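Local coordinates for polyketide synthase (Lyngbya majuscula 19L, PDB 3QIT), which acts as the decarboxylating thioesterase of curacin A biosynthesis, forming its terminal alkene and probably releasing the chain by thioester hydrolysis, at residues Tyr150-Val163 with Asn193-Thr207. Sequence-based numbering, arbitrary orientation. Where two conformers were deposited one is given.
Sequences YLSSTPQHPIFPDV and NQGGVRWSWDAIIRT
The imidazole of H157 is clasped between W199 and A203: CB of A203 lies over the centre of one ring face, 3.5 Å from the centroid, and CB of W199 covers the opposite face, both CH-pi contacts. In the ring plane, H157 NE2 donates to W201 O (2.8 Å), meeting that oxygen from above its carbonyl plane. This bond and the two covered faces together fix the rotation of the imidazole. Its CE1 edge points into the face of the W201 six-membered ring, the planes at 81°, an edge-to-face pair. F160 extends the aromatic cluster, directing its CE2 edge at the face of the W199 indole, with CE2 of F160 3.5 Å from CE2 of W199. With CG set beside the backbone N (chi1 -57°), the F160 ring reaches W199 although its CB starts off to the flank.

Backbone bonds in both directions join F160 and V197 as one antiparallel hydrogen-bonded bridge, and I159 lays CD1 against CB of Q194 in the type I' turn N193-G196. Water also bridges the two segments: one molecule donates to both H157 O and N193 OD1. At the far end, Y150 swings its ring out anti to the backbone N (chi1 -176°), and its OH donates to I204 O (2.7 Å), well above the carbonyl plane. T207 OG1 sits over one face of that ring, while I204 CD1 packs on P155 CD (3.6 Å).

The contact thus ties the connection between helices 140-151 and 163-173 to strand 196-199 of the small hairpin and to the segment 200-207 that follows it, at the periphery of the alpha/beta hydrolase fold. Helix 163-173 packs on F160 and W199 through R169 and L170, V163 reaches helix 179-188, and strand 190-193 flanks strand 196-199.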
loop_
_atom_site.group_PDB
_atom_site.type_symbol
_atom_site.label_atom_id
_atom_site.label_comp_id
_atom_site.label_asym_id
_atom_site.label_seq_id
_atom_site.Cartn_x
_atom_site.Cartn_y
_atom_site.Cartn_z
ATOM N N TYR B 150 7.030 0.140 13.227
ATOM C CA TYR B 150 8.024 -0.477 12.342
ATOM C C TYR B 150 8.322 0.377 11.097
ATOM O O TYR B 150 9.496 0.606 10.765
ATOM C CB TYR B 150 7.618 -1.895 11.962
ATOM C CG TYR B 150 8.678 -2.554 11.135
ATOM C CD1 TYR B 150 9.896 -2.954 11.712
ATOM C CD2 TYR B 150 8.498 -2.726 9.763
ATOM C CE1 TYR B 150 10.890 -3.541 10.952
ATOM C CE2 TYR B 150 9.494 -3.307 8.985
ATOM C CZ TYR B 150 10.685 -3.717 9.589
ATOM O OH TYR B 150 11.678 -4.288 8.831
ATOM N N LEU B 151 7.264 0.854 10.445
ATOM C CA LEU B 151 7.371 1.734 9.267
ATOM C C LEU B 151 8.281 2.947 9.503
ATOM O O LEU B 151 8.898 3.467 8.553
ATOM C CB LEU B 151 5.985 2.231 8.841
ATOM C CG LEU B 151 4.898 1.283 8.319
ATOM C CD1 LEU B 151 3.582 2.032 8.292
ATOM C CD2 LEU B 151 5.202 0.737 6.942
ATOM N N SER B 152 8.378 3.391 10.760
ATOM C CA SER B 152 9.175 4.573 11.053
ATOM C C SER B 152 10.511 4.198 11.662
ATOM O O SER B 152 11.307 5.072 12.016
ATOM C CB SER B 152 8.410 5.556 11.948
ATOM O OG SER B 152 8.001 4.941 13.143
ATOM N N SER B 153 10.764 2.896 11.775
ATOM C CA SER B 153 12.060 2.441 12.235
ATOM C C SER B 153 13.012 2.477 11.048
ATOM O O SER B 153 12.606 2.559 9.883
ATOM C CB SER B 153 11.992 1.053 12.895
ATOM O OG SER B 153 11.824 0.014 11.941
ATOM N N THR B 154 14.290 2.461 11.336
ATOM C CA THR B 154 15.245 2.506 10.242
ATOM C C THR B 154 16.198 1.347 10.473
ATOM O O THR B 154 17.353 1.560 10.867
ATOM C CB THR B 154 15.971 3.868 10.216
ATOM O OG1 THR B 154 16.399 4.187 11.545
ATOM C CG2 THR B 154 15.048 4.974 9.718
ATOM N N PRO B 155 15.706 0.098 10.286
ATOM C CA PRO B 155 16.557 -1.066 10.556
ATOM C C PRO B 155 17.810 -1.060 9.672
ATOM O O PRO B 155 17.764 -0.667 8.489
ATOM C CB PRO B 155 15.642 -2.270 10.251
ATOM C CG PRO B 155 14.606 -1.731 9.320
ATOM C CD PRO B 155 14.396 -0.294 9.730
ATOM N N GLN B 156 18.939 -1.407 10.284
ATOM C CA GLN B 156 20.214 -1.454 9.588
ATOM C C GLN B 156 20.603 -2.897 9.344
ATOM O O GLN B 156 20.368 -3.768 10.178
ATOM C CB GLN B 156 21.311 -0.766 10.413
ATOM C CG GLN B 156 21.128 0.740 10.584
ATOM C CD GLN B 156 20.774 1.460 9.291
ATOM O OE1 GLN B 156 21.541 1.448 8.323
ATOM N NE2 GLN B 156 19.609 2.101 9.273
ATOM N N HIS B 157 21.190 -3.155 8.188
ATOM C CA HIS B 157 21.718 -4.486 7.897
ATOM C C HIS B 157 23.006 -4.705 8.699
ATOM O O HIS B 157 23.705 -3.739 9.046
ATOM C CB HIS B 157 22.149 -4.555 6.427
ATOM C CG HIS B 157 21.019 -4.705 5.458
ATOM N ND1 HIS B 157 20.149 -5.773 5.493
ATOM C CD2 HIS B 157 20.673 -3.969 4.370
ATOM C CE1 HIS B 157 19.305 -5.685 4.480
ATOM N NE2 HIS B 157 19.592 -4.592 3.792
ATOM N N PRO B 158 23.339 -5.982 8.966
ATOM C CA PRO B 158 24.644 -6.301 9.532
ATOM C C PRO B 158 25.754 -5.976 8.538
ATOM O O PRO B 158 25.539 -5.995 7.307
ATOM C CB PRO B 158 24.575 -7.822 9.759
ATOM C CG PRO B 158 23.509 -8.306 8.846
ATOM C CD PRO B 158 22.501 -7.180 8.791
ATOM N N ILE B 159 26.919 -5.663 9.080
ATOM C CA ILE B 159 28.101 -5.387 8.269
ATOM C C ILE B 159 28.963 -6.643 8.317
ATOM O O ILE B 159 29.469 -6.993 9.380
ATOM C CB ILE B 159 28.885 -4.208 8.845
ATOM C CG1 ILE B 159 27.993 -2.965 8.978
ATOM C CG2 ILE B 159 30.117 -3.936 7.983
ATOM C CD1 ILE B 159 28.267 -2.134 10.224
ATOM N N PHE B 160 29.110 -7.321 7.174
ATOM C CA PHE B 160 29.941 -8.513 7.059
ATOM C C PHE B 160 31.345 -8.048 6.710
ATOM O O PHE B 160 31.520 -6.998 6.074
ATOM C CB PHE B 160 29.468 -9.458 5.942
ATOM C CG PHE B 160 28.045 -9.916 6.072
ATOM C CD1 PHE B 160 27.696 -10.891 7.012
ATOM C CD2 PHE B 160 27.074 -9.442 5.202
ATOM C CE1 PHE B 160 26.366 -11.347 7.127
ATOM C CE2 PHE B 160 25.736 -9.903 5.308
ATOM C CZ PHE B 160 25.386 -10.834 6.275
ATOM N N PRO B 161 32.350 -8.812 7.130
ATOM C CA PRO B 161 33.716 -8.403 6.798
ATOM C C PRO B 161 34.047 -8.519 5.307
ATOM O O PRO B 161 34.927 -7.797 4.828
ATOM C CB PRO B 161 34.583 -9.365 7.615
ATOM C CG PRO B 161 33.724 -10.502 7.958
ATOM C CD PRO B 161 32.325 -9.943 8.078
ATOM N N ASP B 162 33.366 -9.424 4.598
ATOM C CA ASP B 162 33.606 -9.664 3.165
ATOM C C ASP B 162 32.448 -10.404 2.490
ATOM O O ASP B 162 31.516 -10.864 3.157
ATOM C CB ASP B 162 34.931 -10.426 2.937
ATOM C CG ASP B 162 35.033 -11.706 3.748
ATOM O OD1 ASP B 162 34.011 -12.377 3.970
ATOM O OD2 ASP B 162 36.156 -12.052 4.175
ATOM N N VAL B 163 32.505 -10.515 1.162
ATOM C CA VAL B 163 31.419 -11.142 0.413
ATOM C C VAL B 163 31.358 -12.634 0.724
ATOM O O VAL B 163 30.271 -13.198 0.780
ATOM C CB VAL B 163 31.548 -10.886 -1.131
ATOM C CG1 VAL B 163 30.468 -11.655 -1.914
ATOM C CG2 VAL B 163 31.432 -9.411 -1.409
ATOM N N ASN B 193 29.957 -0.892 3.007
ATOM C CA ASN B 193 29.328 -0.089 4.037
ATOM C C ASN B 193 30.071 -0.213 5.356
ATOM O O ASN B 193 30.374 -1.328 5.807
ATOM C CB ASN B 193 27.881 -0.536 4.245
ATOM C CG ASN B 193 27.163 0.251 5.336
ATOM O OD1 ASN B 193 26.935 -0.257 6.434
ATOM N ND2 ASN B 193 26.791 1.484 5.030
ATOM N N GLN B 194 30.364 0.935 5.964
ATOM C CA GLN B 194 30.900 0.986 7.335
ATOM C C GLN B 194 32.092 0.043 7.575
ATOM O O GLN B 194 32.197 -0.587 8.632
ATOM C CB GLN B 194 29.775 0.740 8.355
ATOM C CG GLN B 194 28.717 1.843 8.390
ATOM C CD GLN B 194 27.674 1.631 9.474
ATOM O OE1 GLN B 194 27.876 1.990 10.639
ATOM N NE2 GLN B 194 26.542 1.064 9.091
ATOM N N GLY B 195 32.986 -0.049 6.589
ATOM C CA GLY B 195 34.180 -0.876 6.717
ATOM C C GLY B 195 34.136 -2.311 6.216
ATOM O O GLY B 195 35.167 -2.969 6.129
ATOM N N GLY B 196 32.945 -2.813 5.901
ATOM C CA GLY B 196 32.811 -4.145 5.325
ATOM C C GLY B 196 31.803 -4.091 4.197
ATOM O O GLY B 196 31.805 -3.143 3.406
ATOM N N VAL B 197 30.922 -5.086 4.130
ATOM C CA VAL B 197 29.858 -5.079 3.108
ATOM C C VAL B 197 28.530 -5.418 3.768
ATOM O O VAL B 197 28.497 -6.116 4.770
ATOM C CB VAL B 197 30.125 -6.047 1.925
ATOM C CG1 VAL B 197 31.454 -5.701 1.253
ATOM C CG2 VAL B 197 30.108 -7.528 2.382
ATOM N N ARG B 198 27.456 -4.901 3.200
ATOM C CA ARG B 198 26.119 -5.168 3.717
ATOM C C ARG B 198 25.254 -5.638 2.567
ATOM O O ARG B 198 25.603 -5.435 1.385
ATOM C CB ARG B 198 25.521 -3.914 4.325
ATOM C CG ARG B 198 25.223 -2.808 3.315
ATOM C CD ARG B 198 24.546 -1.595 3.979
ATOM N NE ARG B 198 24.292 -0.537 3.000
ATOM C CZ ARG B 198 23.721 0.642 3.267
ATOM N NH1 ARG B 198 23.309 0.937 4.494
ATOM N NH2 ARG B 198 23.561 1.527 2.292
ATOM N N TRP B 199 24.114 -6.247 2.894
ATOM C CA TRP B 199 23.134 -6.551 1.867
ATOM C C TRP B 199 22.667 -5.291 1.157
ATOM O O TRP B 199 22.534 -4.243 1.778
ATOM C CB TRP B 199 21.896 -7.229 2.449
ATOM C CG TRP B 199 22.157 -8.543 3.169
ATOM C CD1 TRP B 199 21.831 -8.826 4.457
ATOM C CD2 TRP B 199 22.735 -9.741 2.621
ATOM N NE1 TRP B 199 22.144 -10.136 4.751
ATOM C CE2 TRP B 199 22.741 -10.708 3.653
ATOM C CE3 TRP B 199 23.261 -10.091 1.354
ATOM C CZ2 TRP B 199 23.239 -12.006 3.469
ATOM C CZ3 TRP B 199 23.757 -11.384 1.167
ATOM C CH2 TRP B 199 23.753 -12.325 2.231
ATOM N N SER B 200 22.421 -5.396 -0.145
ATOM C CA SER B 200 22.024 -4.219 -0.912
ATOM C C SER B 200 20.520 -4.203 -1.239
ATOM O O SER B 200 20.019 -3.255 -1.847
ATOM C CB SER B 200 22.885 -4.106 -2.173
ATOM O OG SER B 200 22.655 -5.226 -2.989
ATOM N N TRP B 201 19.807 -5.224 -0.782
ATOM C CA TRP B 201 18.337 -5.198 -0.770
ATOM C C TRP B 201 17.844 -4.333 0.416
ATOM O O TRP B 201 18.629 -3.944 1.286
ATOM C CB TRP B 201 17.749 -6.616 -0.797
ATOM C CG TRP B 201 18.221 -7.584 0.266
ATOM C CD1 TRP B 201 19.242 -8.508 0.153
ATOM C CD2 TRP B 201 17.693 -7.722 1.596
ATOM N NE1 TRP B 201 19.342 -9.244 1.331
ATOM C CE2 TRP B 201 18.407 -8.769 2.225
ATOM C CE3 TRP B 201 16.642 -7.093 2.296
ATOM C CZ2 TRP B 201 18.140 -9.168 3.542
ATOM C CZ3 TRP B 201 16.368 -7.502 3.611
ATOM C CH2 TRP B 201 17.125 -8.526 4.213
ATOM N N ASP B 202 16.560 -3.998 0.423
ATOM C CA ASP B 202 16.049 -2.993 1.378
ATOM C C ASP B 202 15.792 -3.625 2.738
ATOM O O ASP B 202 14.874 -4.422 2.869
ATOM C CB ASP B 202 14.738 -2.392 0.846
ATOM C CG ASP B 202 14.331 -1.124 1.580
ATOM O OD1 ASP B 202 14.743 -0.941 2.755
ATOM O OD2 ASP B 202 13.590 -0.305 0.981
ATOM N N ALA B 203 16.556 -3.222 3.759
ATOM C CA ALA B 203 16.418 -3.832 5.100
ATOM C C ALA B 203 15.008 -3.812 5.690
ATOM O O ALA B 203 14.687 -4.634 6.560
ATOM C CB ALA B 203 17.400 -3.168 6.086
ATOM N N ILE B 204 14.172 -2.881 5.246
ATOM C CA ILE B 204 12.807 -2.805 5.803
ATOM C C ILE B 204 11.953 -4.038 5.456
ATOM O O ILE B 204 11.002 -4.354 6.175
ATOM C CB ILE B 204 12.102 -1.489 5.383
ATOM C CG1 ILE B 204 10.983 -1.132 6.373
ATOM C CG2 ILE B 204 11.597 -1.561 3.947
ATOM C CD1 ILE B 204 11.481 -0.438 7.645
ATOM N N ILE B 205 12.316 -4.762 4.392
ATOM C CA ILE B 205 11.510 -5.859 3.879
ATOM C C ILE B 205 11.503 -7.069 4.806
ATOM O O ILE B 205 10.550 -7.845 4.823
ATOM C CB ILE B 205 11.980 -6.275 2.466
ATOM C CG1 ILE B 205 11.806 -5.107 1.500
ATOM C CG2 ILE B 205 11.182 -7.467 1.961
ATOM C CD1 ILE B 205 12.338 -5.367 0.155
ATOM N N ARG B 206 12.592 -7.245 5.538
ATOM C CA ARG B 206 12.660 -8.367 6.471
ATOM C C ARG B 206 11.710 -8.121 7.656
ATOM O O ARG B 206 12.093 -7.480 8.633
ATOM C CB ARG B 206 14.091 -8.572 6.956
ATOM C CG ARG B 206 14.257 -9.853 7.735
ATOM C CD ARG B 206 15.695 -10.286 7.756
ATOM N NE ARG B 206 15.775 -11.740 7.692
ATOM C CZ ARG B 206 16.833 -12.409 7.254
ATOM N NH1 ARG B 206 16.811 -13.739 7.229
ATOM N NH2 ARG B 206 17.904 -11.747 6.836
ATOM N N THR B 207 10.476 -8.614 7.552
ATOM C CA THR B 207 9.455 -8.388 8.584
ATOM C C THR B 207 8.114 -9.061 8.266
ATOM O O THR B 207 7.594 -8.968 7.148
ATOM C CB THR B 207 9.236 -6.872 8.839
ATOM O OG1 THR B 207 8.414 -6.675 9.999
ATOM C CG2 THR B 207 8.605 -6.204 7.624
HETATM O O HOH W 1 21.734 -0.897 6.337
HETATM O O HOH W 2 24.605 -1.710 7.625
HETATM O O HOH W 3 24.223 -7.182 5.640
#